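Local coordinates for protein neurotrypsin (Mus musculus, PDB 6H8M) that acts as a secreted serine protease in neuronal plasticity, its proteolysis possibly serving learning and memory, and is represented here by its third scavenger receptor cysteine-rich domain, at residues Phe4-Val9 with Lys80-Cys85; Arg18-Val23 with Trp27-Asp32; Asp33-Lys38 with Ala101-Asp106; His69-Lys74 with His93-Ser98. One frame throughout, in Å; residues are numbered along the deposited sequence.

Contact 1 of 4, residues Phe4-Val9 with Lys80-Cys85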
loop_
_atom_site.group_PDB
_atom_site.type_symbol
_atom_site.label_atom_id
_atom_site.label_comp_id
_atom_site.label_asym_id
_atom_site.label_seq_id
_atom_site.Cartn_x
_atom_site.Cartn_y
_atom_site.Cartn_z
ATOM N N PHE A 4 -1.626 2.202 11.894
ATOM C CA PHE A 4 -2.632 2.677 10.991
ATOM C C PHE A 4 -3.625 1.570 10.738
ATOM O O PHE A 4 -3.183 0.452 10.431
ATOM C CB PHE A 4 -1.990 2.942 9.624
ATOM C CG PHE A 4 -1.061 4.119 9.636
ATOM C CD1 PHE A 4 -1.550 5.381 9.866
ATOM C CD2 PHE A 4 0.283 3.959 9.360
ATOM C CE1 PHE A 4 -0.703 6.485 9.863
ATOM C CE2 PHE A 4 1.131 5.055 9.349
ATOM C CZ PHE A 4 0.635 6.318 9.597
ATOM N N PRO A 5 -4.940 1.821 10.743
ATOM C CA PRO A 5 -5.840 0.849 10.106
ATOM C C PRO A 5 -5.532 0.767 8.599
ATOM O O PRO A 5 -5.380 1.826 7.919
ATOM C CB PRO A 5 -7.249 1.417 10.414
ATOM C CG PRO A 5 -7.015 2.427 11.560
ATOM C CD PRO A 5 -5.643 3.001 11.263
ATOM N N ILE A 6 -5.621 -0.461 8.041
ATOM C CA ILE A 6 -5.384 -0.747 6.647
ATOM C C ILE A 6 -6.396 -1.764 6.143
ATOM O O ILE A 6 -6.925 -2.650 6.940
ATOM C CB ILE A 6 -3.929 -1.222 6.423
ATOM C CG1 ILE A 6 -3.598 -2.504 7.125
ATOM C CG2 ILE A 6 -2.946 -0.160 6.832
ATOM C CD1 ILE A 6 -2.243 -3.031 6.699
ATOM N N ARG A 7 -6.747 -1.622 4.869
ATOM C CA ARG A 7 -7.625 -2.586 4.200
ATOM C C ARG A 7 -7.217 -2.695 2.753
ATOM O O ARG A 7 -6.642 -1.806 2.206
ATOM C CB ARG A 7 -9.096 -2.163 4.340
ATOM C CG ARG A 7 -9.497 -0.882 3.625
ATOM C CD ARG A 7 -10.935 -0.468 3.896
ATOM N NE ARG A 7 -11.222 0.698 3.061
ATOM C CZ ARG A 7 -12.257 1.474 3.200
ATOM N NH1 ARG A 7 -13.115 1.216 4.174
ATOM N NH2 ARG A 7 -12.432 2.479 2.364
ATOM N N LEU A 8 -7.568 -3.817 2.123
ATOM C CA LEU A 8 -7.419 -4.023 0.702
ATOM C C LEU A 8 -8.802 -3.991 0.008
ATOM O O LEU A 8 -9.783 -4.522 0.595
ATOM C CB LEU A 8 -6.784 -5.391 0.401
ATOM C CG LEU A 8 -5.422 -5.585 1.066
ATOM C CD1 LEU A 8 -4.859 -6.927 0.614
ATOM C CD2 LEU A 8 -4.450 -4.419 0.797
ATOM N N VAL A 9 -8.899 -3.244 -1.092
ATOM C CA VAL A 9 -10.176 -3.022 -1.773
ATOM C C VAL A 9 -10.055 -3.388 -3.252
ATOM O O VAL A 9 -9.021 -3.221 -3.883
ATOM C CB VAL A 9 -10.551 -1.522 -1.632
ATOM C CG1 VAL A 9 -11.960 -1.235 -2.197
ATOM C CG2 VAL A 9 -10.497 -1.098 -0.166
ATOM N N LYS A 80 6.924 -4.929 10.711
ATOM C CA LYS A 80 5.723 -5.668 11.077
ATOM C C LYS A 80 4.495 -4.821 10.745
ATOM O O LYS A 80 3.395 -5.309 10.822
ATOM C CB LYS A 80 5.740 -6.072 12.560
ATOM C CG LYS A 80 6.598 -7.301 12.876
ATOM C CD LYS A 80 6.688 -7.610 14.365
ATOM C CE LYS A 80 7.846 -8.521 14.717
ATOM N NZ LYS A 80 7.834 -8.867 16.159
ATOM N N ALA A 81 4.687 -3.537 10.450
ATOM C CA ALA A 81 3.526 -2.629 10.310
ATOM C C ALA A 81 3.952 -1.424 9.489
ATOM O O ALA A 81 5.091 -0.972 9.585
ATOM C CB ALA A 81 2.990 -2.198 11.643
ATOM N N LEU A 82 3.005 -0.904 8.703
ATOM C CA LEU A 82 3.248 0.211 7.811
ATOM C C LEU A 82 3.780 1.407 8.611
ATOM O O LEU A 82 4.678 2.112 8.121
ATOM C CB LEU A 82 1.935 0.588 7.134
ATOM C CG LEU A 82 2.036 1.756 6.153
ATOM C CD1 LEU A 82 3.046 1.481 5.073
ATOM C CD2 LEU A 82 0.659 2.053 5.583
ATOM N N ALA A 83 3.269 1.570 9.828
ATOM C CA ALA A 83 3.621 2.710 10.727
ATOM C C ALA A 83 5.113 2.753 10.996
ATOM O O ALA A 83 5.649 3.821 11.348
ATOM C CB ALA A 83 2.856 2.595 12.029
ATOM N N ASP A 84 5.772 1.592 10.943
ATOM C CA ASP A 84 7.227 1.496 11.267
ATOM C C ASP A 84 8.060 1.828 10.034
ATOM O O ASP A 84 9.257 1.941 10.104
ATOM C CB ASP A 84 7.603 0.100 11.779
ATOM C CG ASP A 84 6.843 -0.321 13.016
ATOM O OD1 ASP A 84 6.448 0.567 13.750
ATOM O OD2 ASP A 84 6.588 -1.531 13.191
ATOM N N CYS A 85 7.450 1.890 8.847
ATOM C CA CYS A 85 8.221 2.360 7.675
ATOM C C CYS A 85 8.499 3.841 7.902
ATOM O O CYS A 85 7.950 4.388 8.809
ATOM C CB CYS A 85 7.464 2.124 6.376
ATOM S SG CYS A 85 7.247 0.355 6.083
HETATM O O HOH W 1 0.546 0.376 10.657
#

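Contact 2 of 4, residues Arg18-Val23 with Trp27-Asp32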
loop_
_atom_site.group_PDB
_atom_site.type_symbol
_atom_site.label_atom_id
_atom_site.label_comp_id
_atom_site.label_asym_id
_atom_site.label_seq_id
_atom_site.Cartn_x
_atom_site.Cartn_y
_atom_site.Cartn_z
ATOM N N ARG A 18 -6.265 -2.806 -3.830
ATOM C CA ARG A 18 -5.667 -1.459 -3.637
ATOM C C ARG A 18 -5.561 -1.210 -2.126
ATOM O O ARG A 18 -6.556 -1.456 -1.417
ATOM C CB ARG A 18 -6.543 -0.395 -4.304
ATOM C CG ARG A 18 -6.022 1.027 -4.150
ATOM C CD ARG A 18 -6.941 2.050 -4.788
ATOM N NE ARG A 18 -8.274 2.042 -4.201
ATOM C CZ ARG A 18 -9.280 1.289 -4.629
ATOM N NH1 ARG A 18 -9.108 0.474 -5.656
ATOM N NH2 ARG A 18 -10.455 1.352 -4.030
ATOM N N VAL A 19 -4.409 -0.713 -1.669
ATOM C CA VAL A 19 -4.160 -0.432 -0.231
ATOM C C VAL A 19 -4.857 0.845 0.176
ATOM O O VAL A 19 -4.699 1.862 -0.500
ATOM C CB VAL A 19 -2.654 -0.304 0.057
ATOM C CG1 VAL A 19 -2.530 -0.111 1.579
ATOM C CG2 VAL A 19 -1.916 -1.559 -0.398
ATOM N N GLU A 20 -5.726 0.774 1.210
ATOM C CA GLU A 20 -6.300 1.964 1.783
ATOM C C GLU A 20 -5.882 2.033 3.252
ATOM O O GLU A 20 -5.812 1.007 3.965
ATOM C CB GLU A 20 -7.815 2.025 1.560
ATOM C CG GLU A 20 -8.110 2.119 0.046
ATOM C CD GLU A 20 -9.480 2.480 -0.433
ATOM O OE1 GLU A 20 -9.591 2.864 -1.629
ATOM O OE2 GLU A 20 -10.379 2.364 0.396
ATOM N N VAL A 21 -5.643 3.265 3.712
ATOM C CA VAL A 21 -5.202 3.473 5.060
ATOM C C VAL A 21 -6.044 4.580 5.685
ATOM O O VAL A 21 -6.507 5.488 4.983
ATOM C CB VAL A 21 -3.721 3.842 5.112
ATOM C CG1 VAL A 21 -2.893 2.836 4.355
ATOM C CG2 VAL A 21 -3.491 5.213 4.489
ATOM N N PHE A 22 -6.296 4.473 6.995
ATOM C CA PHE A 22 -7.199 5.384 7.668
ATOM C C PHE A 22 -6.364 6.354 8.516
ATOM O O PHE A 22 -5.677 5.940 9.432
ATOM C CB PHE A 22 -8.176 4.644 8.582
ATOM C CG PHE A 22 -9.256 5.527 9.158
ATOM C CD1 PHE A 22 -10.381 5.801 8.399
ATOM C CD2 PHE A 22 -9.127 6.150 10.405
ATOM C CE1 PHE A 22 -11.383 6.613 8.893
ATOM C CE2 PHE A 22 -10.136 6.977 10.894
ATOM C CZ PHE A 22 -11.257 7.204 10.142
ATOM N N VAL A 23 -6.403 7.616 8.115
ATOM C CA VAL A 23 -5.525 8.695 8.641
ATOM C C VAL A 23 -6.374 9.962 8.689
ATOM O O VAL A 23 -7.080 10.233 7.741
ATOM C CB VAL A 23 -4.338 8.917 7.692
ATOM C CG1 VAL A 23 -3.399 10.004 8.185
ATOM C CG2 VAL A 23 -3.504 7.664 7.512
ATOM N N TRP A 27 -10.534 7.336 5.107
ATOM C CA TRP A 27 -9.849 6.349 4.300
ATOM C C TRP A 27 -9.223 7.014 3.070
ATOM O O TRP A 27 -9.844 7.832 2.434
ATOM C CB TRP A 27 -10.789 5.215 3.846
ATOM C CG TRP A 27 -11.188 4.313 4.962
ATOM C CD1 TRP A 27 -12.346 4.339 5.705
ATOM C CD2 TRP A 27 -10.372 3.278 5.529
ATOM N NE1 TRP A 27 -12.298 3.333 6.639
ATOM C CE2 TRP A 27 -11.098 2.697 6.574
ATOM C CE3 TRP A 27 -9.088 2.809 5.277
ATOM C CZ2 TRP A 27 -10.608 1.624 7.309
ATOM C CZ3 TRP A 27 -8.613 1.728 5.969
ATOM C CH2 TRP A 27 -9.347 1.181 7.015
ATOM N N GLY A 28 -7.977 6.661 2.748
ATOM C CA GLY A 28 -7.317 7.197 1.554
ATOM C C GLY A 28 -6.255 6.260 1.052
ATOM O O GLY A 28 -6.036 5.177 1.632
ATOM N N THR A 29 -5.592 6.633 -0.015
ATOM C CA THR A 29 -4.723 5.689 -0.735
ATOM C C THR A 29 -3.263 6.041 -0.498
ATOM O O THR A 29 -2.945 6.968 0.204
ATOM C CB THR A 29 -5.090 5.692 -2.226
ATOM O OG1 THR A 29 -5.028 7.030 -2.735
ATOM C CG2 THR A 29 -6.539 5.295 -2.385
ATOM N N ILE A 30 -2.407 5.239 -1.138
ATOM C CA ILE A 30 -0.973 5.390 -1.102
ATOM C C ILE A 30 -0.450 5.466 -2.533
ATOM O O ILE A 30 -0.782 4.625 -3.394
ATOM C CB ILE A 30 -0.345 4.192 -0.384
ATOM C CG1 ILE A 30 -0.925 4.013 1.009
ATOM C CG2 ILE A 30 1.163 4.279 -0.384
ATOM C CD1 ILE A 30 -0.231 2.882 1.774
ATOM N N CYS A 31 0.374 6.466 -2.822
ATOM C CA CYS A 31 1.010 6.646 -4.139
ATOM C C CYS A 31 2.041 5.520 -4.403
ATOM O O CYS A 31 2.769 5.136 -3.515
ATOM C CB CYS A 31 1.703 7.999 -4.221
ATOM S SG CYS A 31 2.335 8.352 -5.875
ATOM N N ASP A 32 2.146 5.071 -5.658
ATOM C CA ASP A 32 3.010 3.939 -6.001
ATOM C C ASP A 32 4.452 4.368 -6.254
ATOM O O ASP A 32 5.246 3.529 -6.640
ATOM C CB ASP A 32 2.449 3.148 -7.190
ATOM C CG ASP A 32 2.522 3.914 -8.515
ATOM O OD1 ASP A 32 2.988 5.079 -8.506
ATOM O OD2 ASP A 32 2.048 3.390 -9.531
HETATM O O HOH W 2 -3.440 2.877 -2.624
#

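Contact 3 of 4, residues Asp33-Lys38 with Ala101-Asp106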
loop_
_atom_site.group_PDB
_atom_site.type_symbol
_atom_site.label_atom_id
_atom_site.label_comp_id
_atom_site.label_asym_id
_atom_site.label_seq_id
_atom_site.Cartn_x
_atom_site.Cartn_y
_atom_site.Cartn_z
ATOM N N ASP A 33 4.794 5.672 -6.093
ATOM C CA ASP A 33 6.126 6.145 -6.357
ATOM C C ASP A 33 7.047 5.438 -5.354
ATOM O O ASP A 33 6.872 5.558 -4.113
ATOM C CB ASP A 33 6.195 7.665 -6.176
ATOM C CG ASP A 33 7.476 8.165 -6.819
ATOM O OD1 ASP A 33 7.655 7.924 -8.039
ATOM O OD2 ASP A 33 8.328 8.601 -6.069
ATOM N N GLY A 34 7.988 4.675 -5.873
ATOM C CA GLY A 34 8.889 3.935 -4.996
ATOM C C GLY A 34 8.264 2.682 -4.364
ATOM O O GLY A 34 8.885 2.131 -3.473
ATOM N N TRP A 35 7.044 2.264 -4.766
ATOM C CA TRP A 35 6.357 1.154 -4.147
ATOM C C TRP A 35 6.874 -0.156 -4.779
ATOM O O TRP A 35 6.883 -0.268 -5.993
ATOM C CB TRP A 35 4.820 1.306 -4.317
ATOM C CG TRP A 35 3.956 0.304 -3.611
ATOM C CD1 TRP A 35 3.340 -0.788 -4.184
ATOM C CD2 TRP A 35 3.444 0.373 -2.255
ATOM N NE1 TRP A 35 2.593 -1.418 -3.231
ATOM C CE2 TRP A 35 2.625 -0.739 -2.059
ATOM C CE3 TRP A 35 3.672 1.251 -1.198
ATOM C CZ2 TRP A 35 1.967 -0.988 -0.857
ATOM C CZ3 TRP A 35 3.052 0.995 -0.003
ATOM C CH2 TRP A 35 2.254 -0.133 0.186
ATOM N N THR A 36 7.354 -1.072 -3.942
ATOM C CA THR A 36 7.963 -2.330 -4.433
ATOM C C THR A 36 7.444 -3.505 -3.609
ATOM O O THR A 36 6.548 -3.304 -2.775
ATOM C CB THR A 36 9.491 -2.275 -4.318
ATOM O OG1 THR A 36 9.827 -2.349 -2.933
ATOM C CG2 THR A 36 10.081 -1.017 -4.917
ATOM N N ASP A 37 8.041 -4.681 -3.819
ATOM C CA ASP A 37 7.688 -5.928 -3.088
ATOM C C ASP A 37 7.952 -5.760 -1.582
ATOM O O ASP A 37 7.253 -6.420 -0.801
ATOM C CB ASP A 37 8.309 -7.167 -3.740
ATOM C CG ASP A 37 7.740 -7.466 -5.117
ATOM O OD1 ASP A 37 6.828 -6.738 -5.548
ATOM O OD2 ASP A 37 8.215 -8.424 -5.747
ATOM N N LYS A 38 8.972 -4.985 -1.193
ATOM C CA LYS A 38 9.251 -4.733 0.244
ATOM C C LYS A 38 8.023 -4.055 0.874
ATOM O O LYS A 38 7.623 -4.499 1.959
ATOM C CB LYS A 38 10.502 -3.861 0.380
ATOM C CG LYS A 38 11.772 -4.452 -0.218
ATOM C CD LYS A 38 12.996 -3.593 0.015
ATOM C CE LYS A 38 14.294 -4.278 -0.361
ATOM N NZ LYS A 38 14.493 -4.324 -1.828
ATOM N N ALA A 101 -1.380 2.518 -5.102
ATOM C CA ALA A 101 -0.624 1.290 -4.883
ATOM C C ALA A 101 -1.549 0.158 -4.432
ATOM O O ALA A 101 -2.568 0.414 -3.757
ATOM C CB ALA A 101 0.405 1.595 -3.792
ATOM N N GLY A 102 -1.065 -1.049 -4.660
ATOM C CA GLY A 102 -1.772 -2.264 -4.333
ATOM C C GLY A 102 -0.834 -3.378 -3.987
ATOM O O GLY A 102 0.377 -3.226 -4.185
ATOM N N VAL A 103 -1.373 -4.555 -3.605
ATOM C CA VAL A 103 -0.618 -5.699 -3.224
ATOM C C VAL A 103 -1.364 -6.986 -3.623
ATOM O O VAL A 103 -2.592 -6.938 -3.716
ATOM C CB VAL A 103 -0.342 -5.748 -1.714
ATOM C CG1 VAL A 103 0.366 -4.473 -1.250
ATOM C CG2 VAL A 103 -1.594 -5.960 -0.905
ATOM N N ILE A 104 -0.600 -8.084 -3.704
ATOM C CA ILE A 104 -1.062 -9.427 -3.587
ATOM C C ILE A 104 -0.328 -10.119 -2.462
ATOM O O ILE A 104 0.867 -10.274 -2.546
ATOM C CB ILE A 104 -0.874 -10.196 -4.890
ATOM C CG1 ILE A 104 -1.603 -9.514 -6.028
ATOM C CG2 ILE A 104 -1.358 -11.650 -4.708
ATOM C CD1 ILE A 104 -1.241 -10.087 -7.334
ATOM N N CYS A 105 -1.054 -10.559 -1.426
ATOM C CA CYS A 105 -0.479 -11.301 -0.329
ATOM C C CYS A 105 -0.597 -12.815 -0.565
ATOM O O CYS A 105 -1.493 -13.265 -1.233
ATOM C CB CYS A 105 -1.180 -10.968 0.976
ATOM S SG CYS A 105 -1.352 -9.199 1.348
ATOM N N ASP A 106 0.390 -13.564 -0.035
ATOM C CA ASP A 106 0.442 -15.010 -0.177
ATOM C C ASP A 106 0.392 -15.366 -1.670
ATOM O O ASP A 106 -0.378 -16.225 -2.123
ATOM C CB ASP A 106 -0.643 -15.702 0.645
ATOM C CG ASP A 106 -0.359 -15.725 2.145
ATOM O OD1 ASP A 106 0.653 -15.073 2.593
ATOM O OD2 ASP A 106 -1.184 -16.303 2.844
#

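Contact 4 of 4, residues His69-Lys74 with His93-Ser98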
loop_
_atom_site.group_PDB
_atom_site.type_symbol
_atom_site.label_atom_id
_atom_site.label_comp_id
_atom_site.label_asym_id
_atom_site.label_seq_id
_atom_site.Cartn_x
_atom_site.Cartn_y
_atom_site.Cartn_z
ATOM N N HIS A 69 -2.916 9.634 1.095
ATOM C CA HIS A 69 -2.378 9.914 2.428
ATOM C C HIS A 69 -0.860 9.870 2.440
ATOM O O HIS A 69 -0.253 10.599 3.289
ATOM C CB HIS A 69 -2.910 8.941 3.462
ATOM C CG HIS A 69 -4.290 9.211 3.887
ATOM N ND1 HIS A 69 -4.697 10.472 4.215
ATOM C CD2 HIS A 69 -5.328 8.377 4.146
ATOM C CE1 HIS A 69 -5.941 10.438 4.634
ATOM N NE2 HIS A 69 -6.371 9.127 4.601
ATOM N N MET A 70 -0.243 8.998 1.632
ATOM C CA MET A 70 1.206 8.853 1.702
ATOM C C MET A 70 1.723 8.774 0.263
ATOM O O MET A 70 1.054 8.177 -0.610
ATOM C CB MET A 70 1.635 7.607 2.500
ATOM C CG MET A 70 0.876 7.422 3.792
ATOM S SD MET A 70 1.141 5.800 4.615
ATOM C CE MET A 70 0.505 6.169 6.245
ATOM N N ASP A 71 2.883 9.387 0.056
ATOM C CA ASP A 71 3.466 9.774 -1.253
ATOM C C ASP A 71 4.745 8.992 -1.516
ATOM O O ASP A 71 4.950 8.536 -2.674
ATOM C CB ASP A 71 3.881 11.250 -1.312
ATOM C CG ASP A 71 2.744 12.241 -1.489
ATOM O OD1 ASP A 71 1.974 12.083 -2.480
ATOM O OD2 ASP A 71 2.629 13.153 -0.620
ATOM N N ASN A 72 5.576 8.806 -0.483
ATOM C CA ASN A 72 6.847 8.141 -0.666
ATOM C C ASN A 72 7.263 7.445 0.614
ATOM O O ASN A 72 8.039 7.974 1.390
ATOM C CB ASN A 72 7.980 9.112 -1.034
ATOM C CG ASN A 72 8.460 8.908 -2.453
ATOM O OD1 ASN A 72 9.351 8.093 -2.701
ATOM N ND2 ASN A 72 7.868 9.638 -3.380
ATOM N N VAL A 73 6.811 6.213 0.750
ATOM C CA VAL A 73 7.099 5.403 1.901
ATOM C C VAL A 73 8.422 4.696 1.612
ATOM O O VAL A 73 8.556 4.233 0.477
ATOM C CB VAL A 73 5.946 4.390 2.088
ATOM C CG1 VAL A 73 6.157 3.495 3.287
ATOM C CG2 VAL A 73 4.592 5.076 2.170
ATOM N N LYS A 74 9.350 4.652 2.583
ATOM C CA LYS A 74 10.575 3.845 2.522
ATOM C C LYS A 74 10.444 2.687 3.513
ATOM O O LYS A 74 10.202 2.902 4.663
ATOM C CB LYS A 74 11.833 4.653 2.857
ATOM C CG LYS A 74 13.152 3.955 2.525
ATOM C CD LYS A 74 14.384 4.864 2.608
ATOM C CE LYS A 74 15.678 4.098 2.469
ATOM N NZ LYS A 74 16.822 4.985 2.135
ATOM N N HIS A 93 5.155 16.160 -4.643
ATOM C CA HIS A 93 3.901 15.492 -4.291
ATOM C C HIS A 93 2.837 15.877 -5.332
ATOM O O HIS A 93 1.883 16.614 -5.024
ATOM C CB HIS A 93 3.524 15.798 -2.822
ATOM C CG HIS A 93 4.617 15.532 -1.828
ATOM N ND1 HIS A 93 5.016 14.240 -1.465
ATOM C CD2 HIS A 93 5.397 16.377 -1.115
ATOM C CE1 HIS A 93 5.987 14.316 -0.571
ATOM N NE2 HIS A 93 6.240 15.619 -0.343
ATOM N N ASN A 94 3.033 15.407 -6.577
ATOM C CA ASN A 94 2.056 15.593 -7.639
ATOM C C ASN A 94 1.304 14.274 -7.896
ATOM O O ASN A 94 0.948 14.046 -9.011
ATOM C CB ASN A 94 2.715 16.139 -8.911
ATOM C CG ASN A 94 2.738 17.654 -8.963
ATOM O OD1 ASN A 94 2.219 18.334 -8.075
ATOM N ND2 ASN A 94 3.324 18.204 -10.014
ATOM N N CYS A 95 1.036 13.441 -6.877
ATOM C CA CYS A 95 0.453 12.109 -7.138
ATOM C C CYS A 95 -1.035 12.208 -7.495
ATOM O O CYS A 95 -1.700 13.071 -7.037
ATOM C CB CYS A 95 0.658 11.176 -5.943
ATOM S SG CYS A 95 2.343 10.510 -5.877
ATOM N N ARG A 96 -1.558 11.265 -8.297
ATOM C CA ARG A 96 -2.962 11.195 -8.707
ATOM C C ARG A 96 -3.429 9.769 -8.408
ATOM O O ARG A 96 -2.562 8.887 -8.202
ATOM C CB ARG A 96 -3.164 11.497 -10.198
ATOM C CG ARG A 96 -2.645 12.855 -10.685
ATOM C CD ARG A 96 -3.129 13.293 -12.065
ATOM N NE ARG A 96 -4.548 13.651 -11.974
ATOM C CZ ARG A 96 -5.194 14.577 -12.689
ATOM N NH1 ARG A 96 -4.567 15.331 -13.577
ATOM N NH2 ARG A 96 -6.493 14.740 -12.501
ATOM N N HIS A 97 -4.750 9.564 -8.384
ATOM C CA HIS A 97 -5.301 8.236 -8.046
ATOM C C HIS A 97 -4.946 7.173 -9.093
ATOM O O HIS A 97 -4.979 5.962 -8.811
ATOM C CB HIS A 97 -6.806 8.324 -7.753
ATOM C CG HIS A 97 -7.123 8.837 -6.389
ATOM N ND1 HIS A 97 -6.830 8.096 -5.247
ATOM C CD2 HIS A 97 -7.675 9.999 -5.974
ATOM C CE1 HIS A 97 -7.206 8.806 -4.183
ATOM N NE2 HIS A 97 -7.747 9.958 -4.596
ATOM N N SER A 98 -4.582 7.599 -10.288
ATOM C CA SER A 98 -4.082 6.698 -11.328
ATOM C C SER A 98 -2.781 5.991 -10.909
ATOM O O SER A 98 -2.426 5.027 -11.536
ATOM C CB SER A 98 -3.947 7.453 -12.612
ATOM O OG SER A 98 -3.057 8.531 -12.470
#

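Contact 1 of 4, residues Phe4-Val9 with Lys80-Cys85
Phe4 lays one flank of its ring against the short 3-10 turn at Leu82-Asp84, the densest part of this small contact. Phe4 CE2 comes to 3.7 Å from the Ala83 CA, and its CD2 stands 4.0 Å from the Ala83 CB, the ring being inclined to the turn. CG is anti to the carbonyl carbon of Phe4 (chi1 -69°), which sets the ring against the turn. Leu82, buried, also meets the ring: its CD2 lies 4.2 Å from Phe4 CD2 and, more loosely, 4.4 Å from Ile6 CG2. Met70 touches both Phe4 and Leu82 on the buried side.

The other side is wetter and polar. No direct hydrogen bond joins the two segments; instead one water accepts from Phe4 N and from Ala83 N, each at 3.1 Å, and so bridges the backbone at these two residues. Gln46 of helix 37-46 makes a second polar link, donating to Phe4 O and accepting from Leu82 N. The turn itself is tied by the bond from Cys85 N to Leu82 O. The chain just before edge strand 6-10 thus rests, through Phe4, on the loop closed by the Cys75-Cys85 disulfide, within the scavenger receptor cysteine-rich fold.

Contact 2 of 4, residues Arg18-Val23 with Trp27-Asp32
Val21 and Gly28 form the hydrogen-bonded pair of this beta hairpin, and they satisfy each other's backbone: Val21 N gives its hydrogen to Gly28 O at 2.9 Å, almost straight at 165°, and Gly28 N returns one to Val21 O, also at 2.9 Å. Both carbonyls take a weaker C-H contact too, the closer from Glu20 CA to Gly28 O at 3.2 Å. Towards Ile30 the strands splay apart, and a water hydrogen-bonds to Val19 O at 2.7 Å and accepts from Ile30 N.

The face carrying Glu20, Phe22 and Trp27 holds a salt bridge and an edge-to-face aromatic pair. In the salt bridge Arg18 grips Glu20 OE1 side-on with NE and NH2, each 3.0 Å away and both from the same face of the carboxylate, with the oxygen close to the guanidinium plane. Glu20 OE2 goes to Arg7 of the neighbouring strand and Arg18 NH1 to Asp10, while Thr29 OG1 bonds to Asp100. With CG anti to its carbonyl carbon (chi1 -71°), Trp27 lays its indole beside Phe22, which turns an edge to the indole face, planes at 65°; Phe22 CB sits squarely above the six-membered ring of Trp27, 3.7 Å from the centroid. Arg7 adds a cation-pi contact to the indole. Facing the interior, Ile30 CD1 reaches Val21 CG1 at 3.7 Å and also touches Val19 CG1.

Glu20, held by two arginines, is therefore probably kept ionised, and the charges here are probably balanced through the linked Asp10-Arg18-Glu20-Arg7 set.

Contact 3 of 4, residues Asp33-Lys38 with Ala101-Asp106
The loop 33-36 leads into helix 37-46 and passes the start of strand 102-105 without any backbone pairing, the closest CA atoms, those of Trp35 and Ala101, being 7.0 Å apart. One large side chain spans that gap. With CG anti to the backbone N (chi1 -174°), Trp35 swings its indole across to the strand and meets three successive residues there. The Ala101 methyl sits over one face: CB is 3.5 Å from the centroid of the five-membered ring of Trp35 and only 5° off its normal, a well-centred CH-pi contact. At the rim, Trp35 NE1 donates to Gly102 O at 3.0 Å, with a bent N-H...O angle of 148°; the indole nitrogen stands above the carbonyl plane. Further round the same edge, Trp35 CZ2 meets Val103 CG1 at 3.9 Å.

Trp35 is thus buried between helix 37-46 and strands 18-23, 53-56 and 102-105 of the scavenger receptor cysteine-rich domain, where Val19, Ala55 and Ile43 also touch it, and the ring of His39 meets its own. The indole N-H, which would be costly to bury alone, is satisfied by the strand's carbonyl.

At the start of the helix, Thr36 is the N-cap, its OG1 accepting from Lys38 N at 3.3 Å. Farther along the strand, Cys105 is joined by a disulfide to Cys44 of that helix, while Asp37 OD1 accepts from Ala55 N on strand 53-56.

Contact 4 of 4, residues His69-Lys74 with His93-Ser98
At the disulfide-tied surface of this scavenger receptor cysteine-rich domain, the irregular middle of strand 68-74 meets the loop that runs from strand 86-87 towards strand 102-105. Asp71 is the whole of the strand's side of the contact: its carboxylate lies between His93 and Cys95. Cys95 is tied to Cys31, just after strand 26-30, the neighbour of 68-74 in the sheet.

With its CG anti to the carbonyl carbon (chi1 -77°), Asp71 turns its carboxylate to the loop, and His93 crosses this side chain at about a right angle, carboxylate and imidazole planes 36° apart. Asp71 OD2 is 2.8 Å from His93 ND1, yet it lies obliquely to the ring and the angle is too poor for a hydrogen bond. The same nitrogen of His93 is also close to Asp71 CB, at 3.2 Å. Since His93 is exposed and poorly ordered, its ring position should be read with caution. Its NE2 has a weak hydrogen bond to Asp89.

Nearby, Asn72 ND2 bonds to Asp33 OD2, and His97 bonds through NE2 to Gly66 O and through ND1 to Asp100 OD2. The other carboxylate oxygen faces the disulfide: Asp71 OD1 lies 3.8 Å from Cys95 SG and equally far from Cys95 CB.

Contacts 1, 2 and 4 reach the same five-stranded sheet. Contact 2 pairs strands 18-23 and 26-30 within it: Val9 O takes a probable hydrogen bond from Arg18 N at 2.8 Å on the contact 1 side, and Thr29 O one from His69 N, also at 2.8 Å, on the contact 4 side. Contacts 1 and 4 meet where Phe4 CE2 approaches Met70 CE at 3.4 Å. Contact 3 lies about 12 Å, centre to centre, from contacts 1 and 2; Ala101 joins it to contact 2 through probable backbone bonds with Val19 and Ile30. The protease's catalytic domain is not part of this chain, so these contacts describe the scaffold of the third cysteine-rich domain.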